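Local coordinates for superantigen-like protein SSL10 (Staphylococcus aureus subsp. aureus, PDB 6LWT) that probably blocks classical-pathway complement activation by binding the Fc region of human IgG and hinders clotting by binding prothrombin and a coagulation factor, at residues K25-K36 and R66-Q77. Residues are numbered along the deposited sequence; the frame is centred on the assembly and turned at random.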
loop_
_atom_site.group_PDB
_atom_site.type_symbol
_atom_site.label_atom_id
_atom_site.label_comp_id
_atom_site.label_asym_id
_atom_site.label_seq_id
_atom_site.Cartn_x
_atom_site.Cartn_y
_atom_site.Cartn_z
ATOM N N LYS A 25 -9.437 0.856 8.499
ATOM C CA LYS A 25 -10.327 0.065 7.646
ATOM C C LYS A 25 -9.712 -0.108 6.272
ATOM O O LYS A 25 -9.334 0.893 5.636
ATOM C CB LYS A 25 -11.687 0.754 7.451
ATOM C CG LYS A 25 -12.509 0.972 8.713
ATOM C CD LYS A 25 -14.003 1.123 8.390
ATOM C CE LYS A 25 -14.752 -0.211 8.344
ATOM N NZ LYS A 25 -15.520 -0.499 9.592
ATOM N N THR A 26 -9.636 -1.359 5.820
ATOM C CA THR A 26 -9.204 -1.689 4.463
ATOM C C THR A 26 -10.086 -2.772 3.881
ATOM O O THR A 26 -10.634 -3.586 4.615
ATOM C CB THR A 26 -7.746 -2.211 4.401
ATOM O OG1 THR A 26 -7.642 -3.493 5.039
ATOM C CG2 THR A 26 -6.809 -1.255 5.061
ATOM N N MET A 27 -10.208 -2.799 2.562
ATOM C CA MET A 27 -10.926 -3.869 1.871
ATOM C C MET A 27 -10.248 -4.128 0.549
ATOM O O MET A 27 -9.854 -3.178 -0.136
ATOM C CB MET A 27 -12.381 -3.471 1.574
ATOM C CG MET A 27 -13.236 -3.098 2.772
ATOM S SD MET A 27 -14.999 -3.117 2.358
ATOM C CE MET A 27 -15.114 -1.573 1.470
ATOM N N GLU A 28 -10.101 -5.407 0.201
ATOM C CA GLU A 28 -9.675 -5.803 -1.137
ATOM C C GLU A 28 -10.921 -6.113 -1.930
ATOM O O GLU A 28 -11.705 -6.990 -1.552
ATOM C CB GLU A 28 -8.784 -7.029 -1.094
ATOM C CG GLU A 28 -7.511 -6.803 -0.318
ATOM C CD GLU A 28 -6.502 -7.913 -0.502
ATOM O OE1 GLU A 28 -5.972 -8.397 0.520
ATOM O OE2 GLU A 28 -6.230 -8.288 -1.668
ATOM N N MET A 29 -11.122 -5.377 -3.015
ATOM C CA MET A 29 -12.323 -5.521 -3.826
ATOM C C MET A 29 -11.900 -5.901 -5.219
ATOM O O MET A 29 -11.157 -5.171 -5.889
ATOM C CB MET A 29 -13.128 -4.238 -3.826
ATOM C CG MET A 29 -13.672 -3.882 -2.449
ATOM S SD MET A 29 -14.291 -2.205 -2.383
ATOM C CE MET A 29 -12.781 -1.294 -2.476
ATOM N N LYS A 30 -12.371 -7.069 -5.635
ATOM C CA LYS A 30 -11.979 -7.680 -6.889
ATOM C C LYS A 30 -13.111 -7.501 -7.923
ATOM O O LYS A 30 -14.303 -7.476 -7.567
ATOM C CB LYS A 30 -11.623 -9.156 -6.612
ATOM C CG LYS A 30 -11.685 -10.089 -7.802
ATOM C CD LYS A 30 -11.095 -11.458 -7.482
ATOM C CE LYS A 30 -9.628 -11.559 -7.889
ATOM N NZ LYS A 30 -9.117 -12.961 -7.836
ATOM N N ASN A 31 -12.732 -7.342 -9.189
ATOM C CA ASN A 31 -13.684 -7.362 -10.307
ATOM C C ASN A 31 -14.767 -6.258 -10.211
ATOM O O ASN A 31 -15.970 -6.512 -10.373
ATOM C CB ASN A 31 -14.309 -8.768 -10.403
ATOM C CG ASN A 31 -14.877 -9.070 -11.775
ATOM O OD1 ASN A 31 -14.204 -8.891 -12.792
ATOM N ND2 ASN A 31 -16.110 -9.557 -11.812
ATOM N N ILE A 32 -14.308 -5.036 -9.933
ATOM C CA ILE A 32 -15.169 -3.870 -9.689
ATOM C C ILE A 32 -15.505 -3.148 -10.996
ATOM O O ILE A 32 -14.622 -2.952 -11.827
ATOM C CB ILE A 32 -14.475 -2.880 -8.699
ATOM C CG1 ILE A 32 -14.443 -3.472 -7.286
ATOM C CG2 ILE A 32 -15.129 -1.495 -8.684
ATOM C CD1 ILE A 32 -15.795 -3.838 -6.702
ATOM N N SER A 33 -16.782 -2.772 -11.160
ATOM C CA SER A 33 -17.219 -1.815 -12.189
ATOM C C SER A 33 -17.346 -0.438 -11.560
ATOM O O SER A 33 -17.861 -0.308 -10.452
ATOM C CB SER A 33 -18.578 -2.199 -12.793
ATOM O OG SER A 33 -18.563 -3.523 -13.281
ATOM N N ALA A 34 -16.891 0.590 -12.271
ATOM C CA ALA A 34 -16.851 1.947 -11.726
ATOM C C ALA A 34 -16.989 3.001 -12.818
ATOM O O ALA A 34 -16.717 2.724 -13.979
ATOM C CB ALA A 34 -15.569 2.157 -10.946
ATOM N N LEU A 35 -17.428 4.194 -12.429
ATOM C CA LEU A 35 -17.574 5.333 -13.345
ATOM C C LEU A 35 -16.655 6.450 -12.908
ATOM O O LEU A 35 -16.474 6.703 -11.711
ATOM C CB LEU A 35 -19.013 5.893 -13.359
ATOM C CG LEU A 35 -20.222 4.966 -13.541
ATOM C CD1 LEU A 35 -21.456 5.818 -13.817
ATOM C CD2 LEU A 35 -20.034 3.962 -14.669
ATOM N N LYS A 36 -16.135 7.171 -13.887
ATOM C CA LYS A 36 -15.409 8.402 -13.635
ATOM C C LYS A 36 -16.341 9.401 -12.944
ATOM O O LYS A 36 -17.522 9.488 -13.298
ATOM C CB LYS A 36 -14.949 9.020 -14.953
ATOM C CG LYS A 36 -13.734 9.905 -14.840
ATOM C CD LYS A 36 -12.484 9.136 -15.239
ATOM C CE LYS A 36 -11.285 10.047 -15.408
ATOM N NZ LYS A 36 -10.310 9.421 -16.349
ATOM N N ARG A 66 -14.611 6.729 -19.376
ATOM C CA ARG A 66 -15.635 7.112 -18.403
ATOM C C ARG A 66 -16.232 5.973 -17.573
ATOM O O ARG A 66 -16.768 6.238 -16.494
ATOM C CB ARG A 66 -16.748 7.928 -19.076
ATOM C CG ARG A 66 -16.450 9.421 -19.073
ATOM C CD ARG A 66 -17.485 10.228 -19.837
ATOM N NE ARG A 66 -17.351 10.044 -21.290
ATOM C CZ ARG A 66 -18.224 9.437 -22.106
ATOM N NH1 ARG A 66 -19.373 8.917 -21.660
ATOM N NH2 ARG A 66 -17.943 9.352 -23.409
ATOM N N SER A 67 -16.188 4.739 -18.072
ATOM C CA SER A 67 -16.660 3.588 -17.305
ATOM C C SER A 67 -15.676 2.413 -17.390
ATOM O O SER A 67 -14.998 2.235 -18.403
ATOM C CB SER A 67 -18.085 3.186 -17.717
ATOM O OG SER A 67 -18.107 2.344 -18.847
ATOM N N TYR A 68 -15.603 1.640 -16.305
ATOM C CA TYR A 68 -14.623 0.558 -16.153
ATOM C C TYR A 68 -15.315 -0.679 -15.646
ATOM O O TYR A 68 -16.309 -0.573 -14.919
ATOM C CB TYR A 68 -13.514 0.967 -15.170
ATOM C CG TYR A 68 -12.746 2.186 -15.631
ATOM C CD1 TYR A 68 -13.221 3.467 -15.368
ATOM C CD2 TYR A 68 -11.566 2.059 -16.352
ATOM C CE1 TYR A 68 -12.544 4.588 -15.807
ATOM C CE2 TYR A 68 -10.879 3.178 -16.801
ATOM C CZ TYR A 68 -11.376 4.446 -16.523
ATOM O OH TYR A 68 -10.700 5.568 -16.962
ATOM N N GLU A 69 -14.788 -1.841 -16.044
ATOM C CA GLU A 69 -15.178 -3.140 -15.509
ATOM C C GLU A 69 -13.902 -3.908 -15.140
ATOM O O GLU A 69 -12.829 -3.630 -15.671
ATOM C CB GLU A 69 -15.979 -3.946 -16.539
ATOM C CG GLU A 69 -17.281 -3.287 -16.987
ATOM C CD GLU A 69 -18.197 -4.233 -17.767
ATOM O OE1 GLU A 69 -17.688 -5.069 -18.554
ATOM O OE2 GLU A 69 -19.436 -4.137 -17.601
ATOM N N GLY A 70 -14.043 -4.862 -14.229
ATOM C CA GLY A 70 -12.954 -5.761 -13.833
ATOM C C GLY A 70 -11.770 -5.130 -13.122
ATOM O O GLY A 70 -10.644 -5.643 -13.218
ATOM N N LEU A 71 -12.011 -4.025 -12.413
ATOM C CA LEU A 71 -10.964 -3.351 -11.651
ATOM C C LEU A 71 -10.666 -4.137 -10.368
ATOM O O LEU A 71 -11.548 -4.789 -9.782
ATOM C CB LEU A 71 -11.391 -1.936 -11.256
ATOM C CG LEU A 71 -11.702 -0.952 -12.372
ATOM C CD1 LEU A 71 -12.153 0.357 -11.763
ATOM C CD2 LEU A 71 -10.495 -0.732 -13.264
ATOM N N ASP A 72 -9.417 -4.060 -9.945
ATOM C CA ASP A 72 -8.989 -4.572 -8.669
ATOM C C ASP A 72 -8.679 -3.325 -7.856
ATOM O O ASP A 72 -7.881 -2.523 -8.284
ATOM C CB ASP A 72 -7.739 -5.420 -8.880
ATOM C CG ASP A 72 -7.202 -5.991 -7.601
ATOM O OD1 ASP A 72 -7.925 -6.802 -7.006
ATOM O OD2 ASP A 72 -6.058 -5.669 -7.205
ATOM N N VAL A 73 -9.320 -3.172 -6.699
ATOM C CA VAL A 73 -9.181 -1.980 -5.854
ATOM C C VAL A 73 -8.741 -2.382 -4.449
ATOM O O VAL A 73 -9.393 -3.227 -3.801
ATOM C CB VAL A 73 -10.496 -1.159 -5.788
ATOM C CG1 VAL A 73 -10.311 0.108 -4.956
ATOM C CG2 VAL A 73 -10.929 -0.764 -7.195
ATOM N N PHE A 74 -7.626 -1.804 -3.995
ATOM C CA PHE A 74 -7.201 -1.923 -2.603
ATOM C C PHE A 74 -7.615 -0.644 -1.900
ATOM O O PHE A 74 -6.996 0.417 -2.070
ATOM C CB PHE A 74 -5.708 -2.160 -2.443
ATOM C CG PHE A 74 -5.294 -2.348 -1.003
ATOM C CD1 PHE A 74 -5.635 -3.515 -0.334
ATOM C CD2 PHE A 74 -4.587 -1.377 -0.321
ATOM C CE1 PHE A 74 -5.261 -3.717 0.993
ATOM C CE2 PHE A 74 -4.221 -1.564 1.011
ATOM C CZ PHE A 74 -4.558 -2.731 1.669
ATOM N N PHE A 75 -8.678 -0.759 -1.119
ATOM C CA PHE A 75 -9.282 0.386 -0.420
ATOM C C PHE A 75 -8.622 0.580 0.934
ATOM O O PHE A 75 -8.475 -0.393 1.690
ATOM C CB PHE A 75 -10.785 0.126 -0.260
ATOM C CG PHE A 75 -11.478 1.049 0.705
ATOM C CD1 PHE A 75 -11.540 0.744 2.072
ATOM C CD2 PHE A 75 -12.091 2.208 0.248
ATOM C CE1 PHE A 75 -12.178 1.605 2.961
ATOM C CE2 PHE A 75 -12.739 3.059 1.128
ATOM C CZ PHE A 75 -12.774 2.767 2.482
ATOM N N VAL A 76 -8.222 1.821 1.230
ATOM C CA VAL A 76 -7.814 2.236 2.571
ATOM C C VAL A 76 -8.609 3.495 2.910
ATOM O O VAL A 76 -8.569 4.475 2.172
ATOM C CB VAL A 76 -6.293 2.508 2.648
ATOM C CG1 VAL A 76 -5.891 3.062 4.010
ATOM C CG2 VAL A 76 -5.521 1.226 2.332
ATOM N N GLN A 77 -9.316 3.485 4.029
ATOM C CA GLN A 77 -10.128 4.653 4.402
ATOM C C GLN A 77 -9.278 5.875 4.747
ATOM O O GLN A 77 -8.503 5.849 5.692
ATOM C CB GLN A 77 -11.065 4.336 5.572
ATOM C CG GLN A 77 -12.076 5.466 5.791
ATOM C CD GLN A 77 -13.169 5.145 6.787
ATOM O OE1 GLN A 77 -13.458 5.953 7.674
ATOM N NE2 GLN A 77 -13.796 4.005 6.635
#
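Met29 reaches across to Val73 and Phe75 on the concave side of two antiparallel strand pairs, 26-30 with 71-76 and 32-36 with 67-69. Its chain bends at the thioether (chi3 -71°), which sets CE 3.3 Å from Phe75 CB and 3.8 Å from Val73 CG1. Farther along this face Ile32 CB meets Leu71 CB at 4.1 Å, and Leu71 CD1 rests against Ala34 CB; Phe44 and Phe46 of strand 41-46 pack on Met29. On the other face Glu28 lays its CG against the edge of the Phe74 ring, near the ring plane, 3.8 Å from CD1, while its carboxylate goes on to a salt bridge with Lys139 of helix 133-148. Asp72 forms a salt bridge with Lys128.

Ten backbone hydrogen bonds join the segments. Val73 N to Met29 O is short and nearly straight (2.8 Å, 175°), and Met29 N returns a bond to Val73 O. At the corner, Ile32 and Leu71 bond mutually, each N-H in the carbonyl plane on a lone pair. Here Asn31 and Gly70, both with positive phi, form two G1 beta bulges, one in each segment: Asn31 and Ile32 face Leu71, and Gly70 and Leu71 face Ile32. At the paired bulges both segments turn a corner, and strand 32-36 runs at 88° to strand 71-76, the sharp coiling that curls strands into an OB-fold barrel, here the N-terminal domain of a staphylococcal superantigen-like protein.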